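Local coordinates for hypothetical protein GrpB (Enterococcus faecalis, PDB 2NRK) that is of unknown function but belongs to the GrpB (UPF0157) family, which is probably related to nucleotidyltransferases, at residues A[55-60]-A[115-120]; A[121-126]-A[161-166]. All blocks are in the same frame, centred on the assembly; numbering follows the deposited sequence.

Contact 1: residues A[55-60]-A[115-120]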
loop_
_atom_site.group_PDB
_atom_site.type_symbol
_atom_site.label_atom_id
_atom_site.label_comp_id
_atom_site.label_asym_id
_atom_site.label_seq_id
_atom_site.Cartn_x
_atom_site.Cartn_y
_atom_site.Cartn_z
ATOM N N ASP A 55 -18.983 -5.350 -4.395
ATOM C CA ASP A 55 -17.999 -5.316 -3.298
ATOM C C ASP A 55 -17.531 -3.907 -2.987
ATOM O O ASP A 55 -17.113 -3.146 -3.920
ATOM C CB ASP A 55 -16.761 -6.160 -3.620
ATOM C CG ASP A 55 -17.094 -7.627 -3.744
ATOM O OD1 ASP A 55 -17.245 -8.281 -2.697
ATOM O OD2 ASP A 55 -17.214 -8.110 -4.901
ATOM N N PHE A 56 -17.550 -3.590 -1.694
ATOM C CA PHE A 56 -17.110 -2.291 -1.129
ATOM C C PHE A 56 -15.889 -2.470 -0.250
ATOM O O PHE A 56 -15.852 -3.392 0.600
ATOM C CB PHE A 56 -18.220 -1.646 -0.269
ATOM C CG PHE A 56 -19.502 -1.419 -1.012
ATOM C CD1 PHE A 56 -19.831 -0.147 -1.472
ATOM C CD2 PHE A 56 -20.370 -2.472 -1.277
ATOM C CE1 PHE A 56 -21.000 0.074 -2.224
ATOM C CE2 PHE A 56 -21.541 -2.257 -2.012
ATOM C CZ PHE A 56 -21.862 -0.976 -2.490
ATOM N N LEU A 57 -14.877 -1.621 -0.483
ATOM C CA LEU A 57 -13.698 -1.542 0.399
ATOM C C LEU A 57 -13.842 -0.257 1.190
ATOM O O LEU A 57 -13.887 0.820 0.611
ATOM C CB LEU A 57 -12.401 -1.533 -0.420
ATOM C CG LEU A 57 -11.097 -1.340 0.401
ATOM C CD1 LEU A 57 -10.914 -2.439 1.455
ATOM C CD2 LEU A 57 -9.869 -1.320 -0.526
ATOM N N VAL A 58 -14.022 -0.388 2.489
ATOM C CA VAL A 58 -14.198 0.775 3.354
ATOM C C VAL A 58 -12.953 0.855 4.254
ATOM O O VAL A 58 -12.636 -0.101 4.981
ATOM C CB VAL A 58 -15.476 0.620 4.221
ATOM C CG1 VAL A 58 -15.604 1.800 5.146
ATOM C CG2 VAL A 58 -16.722 0.515 3.346
ATOM N N ILE A 59 -12.277 2.000 4.213
ATOM C CA ILE A 59 -11.043 2.185 4.974
ATOM C C ILE A 59 -11.348 3.179 6.077
ATOM O O ILE A 59 -11.848 4.283 5.799
ATOM C CB ILE A 59 -9.919 2.723 4.044
ATOM C CG1 ILE A 59 -9.721 1.750 2.879
ATOM C CG2 ILE A 59 -8.668 2.927 4.862
ATOM C CD1 ILE A 59 -8.797 2.346 1.788
ATOM N N VAL A 60 -11.081 2.788 7.322
ATOM C CA VAL A 60 -11.428 3.605 8.498
ATOM C C VAL A 60 -10.215 3.929 9.366
ATOM O O VAL A 60 -9.178 3.241 9.301
ATOM C CB VAL A 60 -12.515 2.897 9.405
ATOM C CG1 VAL A 60 -13.799 2.692 8.602
ATOM C CG2 VAL A 60 -11.980 1.554 9.981
ATOM N N LEU A 115 -4.282 -3.117 -0.100
ATOM C CA LEU A 115 -3.619 -3.240 -1.427
ATOM C C LEU A 115 -3.960 -4.505 -2.177
ATOM O O LEU A 115 -4.010 -4.477 -3.403
ATOM C CB LEU A 115 -2.093 -3.052 -1.350
ATOM C CG LEU A 115 -1.667 -1.621 -1.021
ATOM C CD1 LEU A 115 -0.154 -1.528 -1.191
ATOM C CD2 LEU A 115 -2.321 -0.536 -1.937
ATOM N N ARG A 116 -4.231 -5.607 -1.473
ATOM C CA ARG A 116 -4.604 -6.850 -2.172
ATOM C C ARG A 116 -5.796 -6.538 -3.075
ATOM O O ARG A 116 -5.792 -6.871 -4.261
ATOM C CB ARG A 116 -4.986 -7.944 -1.194
ATOM C CG ARG A 116 -5.442 -9.215 -1.968
ATOM C CD ARG A 116 -5.474 -10.410 -1.001
ATOM N NE ARG A 116 -6.540 -10.288 -0.013
ATOM C CZ ARG A 116 -7.797 -10.673 -0.211
ATOM N NH1 ARG A 116 -8.187 -11.151 -1.414
ATOM N NH2 ARG A 116 -8.681 -10.541 0.786
ATOM N N HIS A 117 -6.803 -5.862 -2.502
ATOM C CA HIS A 117 -8.008 -5.538 -3.260
ATOM C C HIS A 117 -7.760 -4.473 -4.312
ATOM O O HIS A 117 -8.173 -4.648 -5.449
ATOM C CB HIS A 117 -9.116 -5.050 -2.316
ATOM C CG HIS A 117 -9.595 -6.104 -1.366
ATOM N ND1 HIS A 117 -10.194 -7.270 -1.800
ATOM C CD2 HIS A 117 -9.577 -6.168 -0.011
ATOM C CE1 HIS A 117 -10.544 -8.000 -0.749
ATOM N NE2 HIS A 117 -10.160 -7.366 0.348
ATOM N N LEU A 118 -7.107 -3.364 -3.942
ATOM C CA LEU A 118 -6.968 -2.265 -4.901
ATOM C C LEU A 118 -6.031 -2.652 -6.044
ATOM O O LEU A 118 -6.301 -2.322 -7.194
ATOM C CB LEU A 118 -6.449 -0.973 -4.228
ATOM C CG LEU A 118 -7.445 -0.374 -3.232
ATOM C CD1 LEU A 118 -6.731 0.779 -2.460
ATOM C CD2 LEU A 118 -8.709 0.133 -3.955
ATOM N N ALA A 119 -4.922 -3.322 -5.729
ATOM C CA ALA A 119 -3.985 -3.677 -6.793
ATOM C C ALA A 119 -4.656 -4.623 -7.784
ATOM O O ALA A 119 -4.499 -4.455 -8.991
ATOM C CB ALA A 119 -2.709 -4.303 -6.210
ATOM N N PHE A 120 -5.394 -5.619 -7.264
ATOM C CA PHE A 120 -6.095 -6.626 -8.084
ATOM C C PHE A 120 -7.044 -5.923 -9.046
ATOM O O PHE A 120 -6.994 -6.161 -10.256
ATOM C CB PHE A 120 -6.866 -7.577 -7.164
ATOM C CG PHE A 120 -7.613 -8.666 -7.892
ATOM C CD1 PHE A 120 -6.951 -9.784 -8.391
ATOM C CD2 PHE A 120 -8.997 -8.588 -8.000
ATOM C CE1 PHE A 120 -7.673 -10.837 -9.061
ATOM C CE2 PHE A 120 -9.715 -9.613 -8.669
ATOM C CZ PHE A 120 -9.053 -10.717 -9.191
#

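Contact 2: residues A[121-126]-A[161-166]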
loop_
_atom_site.group_PDB
_atom_site.type_symbol
_atom_site.label_atom_id
_atom_site.label_comp_id
_atom_site.label_asym_id
_atom_site.label_seq_id
_atom_site.Cartn_x
_atom_site.Cartn_y
_atom_site.Cartn_z
ATOM N N ARG A 121 -7.858 -5.010 -8.513
ATOM C CA ARG A 121 -8.776 -4.235 -9.345
ATOM C C ARG A 121 -8.038 -3.430 -10.409
ATOM O O ARG A 121 -8.375 -3.503 -11.617
ATOM C CB ARG A 121 -9.595 -3.269 -8.473
ATOM C CG ARG A 121 -10.519 -2.380 -9.328
ATOM C CD ARG A 121 -10.999 -1.227 -8.454
ATOM N NE ARG A 121 -9.918 -0.249 -8.253
ATOM C CZ ARG A 121 -10.028 0.820 -7.462
ATOM N NH1 ARG A 121 -11.176 1.070 -6.801
ATOM N NH2 ARG A 121 -8.996 1.647 -7.325
ATOM N N ASN A 122 -7.031 -2.672 -9.978
ATOM C CA ASN A 122 -6.338 -1.765 -10.916
ATOM C C ASN A 122 -5.706 -2.564 -12.047
ATOM O O ASN A 122 -5.750 -2.162 -13.217
ATOM C CB ASN A 122 -5.315 -0.931 -10.166
ATOM C CG ASN A 122 -5.939 0.058 -9.215
ATOM O OD1 ASN A 122 -7.168 0.235 -9.170
ATOM N ND2 ASN A 122 -5.081 0.741 -8.430
ATOM N N TYR A 123 -5.118 -3.699 -11.697
ATOM C CA TYR A 123 -4.443 -4.557 -12.669
ATOM C C TYR A 123 -5.445 -5.120 -13.694
ATOM O O TYR A 123 -5.173 -5.137 -14.890
ATOM C CB TYR A 123 -3.755 -5.690 -11.909
ATOM C CG TYR A 123 -2.878 -6.589 -12.741
ATOM C CD1 TYR A 123 -1.714 -6.095 -13.362
ATOM C CD2 TYR A 123 -3.194 -7.945 -12.893
ATOM C CE1 TYR A 123 -0.885 -6.945 -14.143
ATOM C CE2 TYR A 123 -2.345 -8.819 -13.631
ATOM C CZ TYR A 123 -1.195 -8.293 -14.259
ATOM O OH TYR A 123 -0.356 -9.115 -14.985
ATOM N N LEU A 124 -6.610 -5.594 -13.233
ATOM C CA LEU A 124 -7.609 -6.106 -14.194
ATOM C C LEU A 124 -8.111 -4.970 -15.110
ATOM O O LEU A 124 -8.306 -5.201 -16.305
ATOM C CB LEU A 124 -8.796 -6.737 -13.484
ATOM C CG LEU A 124 -8.432 -8.054 -12.812
ATOM C CD1 LEU A 124 -9.673 -8.613 -12.088
ATOM C CD2 LEU A 124 -7.902 -9.091 -13.829
ATOM N N ARG A 125 -8.307 -3.774 -14.544
ATOM C CA ARG A 125 -8.743 -2.626 -15.336
ATOM C C ARG A 125 -7.752 -2.300 -16.436
ATOM O O ARG A 125 -8.171 -1.851 -17.506
ATOM C CB ARG A 125 -8.896 -1.389 -14.446
ATOM C CG ARG A 125 -10.143 -1.444 -13.553
ATOM C CD ARG A 125 -10.177 -0.236 -12.624
ATOM N NE ARG A 125 -11.469 -0.117 -11.936
ATOM C CZ ARG A 125 -11.822 0.895 -11.138
ATOM N NH1 ARG A 125 -10.949 1.877 -10.859
ATOM N NH2 ARG A 125 -13.048 0.929 -10.593
ATOM N N GLU A 126 -6.458 -2.511 -16.176
ATOM C CA GLU A 126 -5.393 -2.185 -17.168
ATOM C C GLU A 126 -5.023 -3.329 -18.119
ATOM O O GLU A 126 -4.224 -3.151 -19.065
ATOM C CB GLU A 126 -4.118 -1.714 -16.451
ATOM C CG GLU A 126 -4.283 -0.526 -15.531
ATOM C CD GLU A 126 -4.609 0.784 -16.236
ATOM O OE1 GLU A 126 -4.431 0.898 -17.479
ATOM O OE2 GLU A 126 -5.039 1.720 -15.520
ATOM N N LYS A 161 -5.085 -15.906 -6.784
ATOM C CA LYS A 161 -3.793 -15.699 -6.102
ATOM C C LYS A 161 -2.682 -15.334 -7.088
ATOM O O LYS A 161 -1.876 -14.448 -6.822
ATOM C CB LYS A 161 -3.379 -16.921 -5.267
ATOM C CG LYS A 161 -4.298 -17.208 -4.078
ATOM C CD LYS A 161 -3.921 -16.456 -2.813
ATOM C CE LYS A 161 -4.583 -17.102 -1.582
ATOM N NZ LYS A 161 -6.062 -17.040 -1.685
ATOM N N LYS A 162 -2.669 -15.994 -8.246
ATOM C CA LYS A 162 -1.659 -15.686 -9.264
ATOM C C LYS A 162 -1.798 -14.225 -9.717
ATOM O O LYS A 162 -0.809 -13.466 -9.807
ATOM C CB LYS A 162 -1.839 -16.607 -10.484
ATOM C CG LYS A 162 -0.870 -16.263 -11.609
ATOM C CD LYS A 162 -1.051 -17.154 -12.837
ATOM C CE LYS A 162 0.253 -17.117 -13.638
ATOM N NZ LYS A 162 0.182 -17.682 -14.975
ATOM N N ILE A 163 -3.017 -13.844 -10.036
ATOM C CA ILE A 163 -3.281 -12.490 -10.515
ATOM C C ILE A 163 -3.016 -11.444 -9.429
ATOM O O ILE A 163 -2.503 -10.345 -9.709
ATOM C CB ILE A 163 -4.722 -12.372 -11.100
ATOM C CG1 ILE A 163 -4.868 -13.329 -12.294
ATOM C CG2 ILE A 163 -5.058 -10.885 -11.473
ATOM C CD1 ILE A 163 -3.727 -13.218 -13.343
ATOM N N GLU A 164 -3.384 -11.778 -8.195
ATOM C CA GLU A 164 -3.130 -10.828 -7.079
ATOM C C GLU A 164 -1.623 -10.546 -6.964
ATOM O O GLU A 164 -1.198 -9.414 -6.659
ATOM C CB GLU A 164 -3.636 -11.398 -5.754
ATOM C CG GLU A 164 -5.163 -11.266 -5.605
ATOM C CD GLU A 164 -5.718 -11.919 -4.305
ATOM O OE1 GLU A 164 -5.018 -12.754 -3.678
ATOM O OE2 GLU A 164 -6.881 -11.559 -3.933
ATOM N N LYS A 165 -0.824 -11.575 -7.177
ATOM C CA LYS A 165 0.624 -11.428 -7.088
ATOM C C LYS A 165 1.149 -10.561 -8.235
ATOM O O LYS A 165 1.927 -9.626 -8.016
ATOM C CB LYS A 165 1.275 -12.816 -7.063
ATOM C CG LYS A 165 2.765 -12.798 -7.017
ATOM C CD LYS A 165 3.282 -14.203 -6.596
ATOM C CE LYS A 165 4.777 -14.304 -6.804
ATOM N NZ LYS A 165 5.313 -15.687 -6.457
ATOM N N GLU A 166 0.727 -10.856 -9.469
ATOM C CA GLU A 166 1.090 -10.032 -10.614
ATOM C C GLU A 166 0.645 -8.583 -10.382
ATOM O O GLU A 166 1.378 -7.634 -10.711
ATOM C CB GLU A 166 0.426 -10.543 -11.888
ATOM C CG GLU A 166 0.937 -11.916 -12.326
ATOM C CD GLU A 166 0.333 -12.401 -13.656
ATOM O OE1 GLU A 166 -0.471 -11.688 -14.289
ATOM O OE2 GLU A 166 0.672 -13.528 -14.073
#

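Contact 1: residues A[55-60]-A[115-120]
Leu-57 of strand 55-60 pushes its forked end against Leu-118 and the base of His-117 on helix 115-120, a purely apolar meeting of sheet and helix without a hydrogen bond between the segments. Its CG is anti to the backbone N (chi1 175°), and this carries the two methyls outward from the strand to the helix, where CD2 spans Leu-118 and the histidine CB while CD1 lies obliquely beside the imidazole. CD2 does most of the touching: it lies 3.8 Å from Leu-118 CG and 3.9 Å from Leu-118 CD2, and the two leucines cross at about a right angle. The same methyl reaches His-117 CB at 4.2 Å. Leu-118 points its CB past the strand, yet its branched end turns back to receive the leucine methyl. The strand is second from the edge of a mixed sheet, between strands 34-40 and 101-107. Leu-57 and Ile-59 face helix 111-126, whereas Phe-56 and Val-58 pack on helix 14-30 across the sheet, a layered alpha/beta build consistent with kinship to the nucleotidyltransferases. Trp-172 of the second subunit also packs on Ile-59 and Leu-118, so that subunit covers part of this layer. His-117 has a polar end as well, and that end looks elsewhere: NE2 is hydrogen-bonded to Tyr-106 OH on strand 101-107, which probably fixes the tilt of the ring while its CB side meets leucine. Ile-40 of strand 34-40 touches both Leu-57 and His-117. Because the closest approach is methyl to methine, the strand and helix are joined by dispersion and burial of hydrocarbon, with little directional preference; what direction there is comes from the histidine, tied back to the same sheet through NE2.

Contact 2: residues A[121-126]-A[161-166]
Helix segments 121-126 and 161-166 cross at 90° with axes 9.5 Å apart, setting Tyr-123 of the first across Ile-163 and Glu-166 of the second. This is a perpendicular helix-helix crossing in the helical C-terminal part of the GrpB fold, after the last strand, and Ile-130 of helix 128-142 packs on it from a third helix. A chi1 of -173° swings the tyrosine ring away from its own backbone N and over the Glu-166 end of segment 161-166. One ring face lies over the backbone carbonyl of Glu-166, whose C is 4.2 Å above the ring centre. Ile-163 comes instead at the edge, near the ring plane, with CG2 3.8 Å from Tyr-123 CD2. The same methyl meets Leu-124 CD2 at 4.1 Å, so one branch of the isoleucine serves two neighbouring side chains of the other helix. Beyond this apolar part, the glutamate chain runs past the phenol: Glu-166 CB is 3.6 Å from Tyr-123 CZ, and the carboxylate stands nearly perpendicular to the ring. Tyr-123 OH donates to Glu-166 OE1 at 2.7 Å, meeting that oxygen on its anti side, 34° out of the carboxylate plane.

Helix 111-126 serves both contacts, whose centres are 13 Å apart: its middle turns pack on the sheet in contact 1, its last turns on helix 157-171 in contact 2. The two also touch directly. Arg-116 NH1 forms a 2.9 Å salt bridge with Glu-164 OE2, and Phe-120 presses CE1 to 3.6 Å from Ile-163 CG2 while its CD1 lies 3.6 Å from Glu-164 CG. Helix 111-126 thus lies between the sheet and helix 157-171, with an ion pair beside the apolar packing. The second subunit lies near both, through its Trp-172 at contact 1 and its Phe-108 against Lys-165 at contact 2.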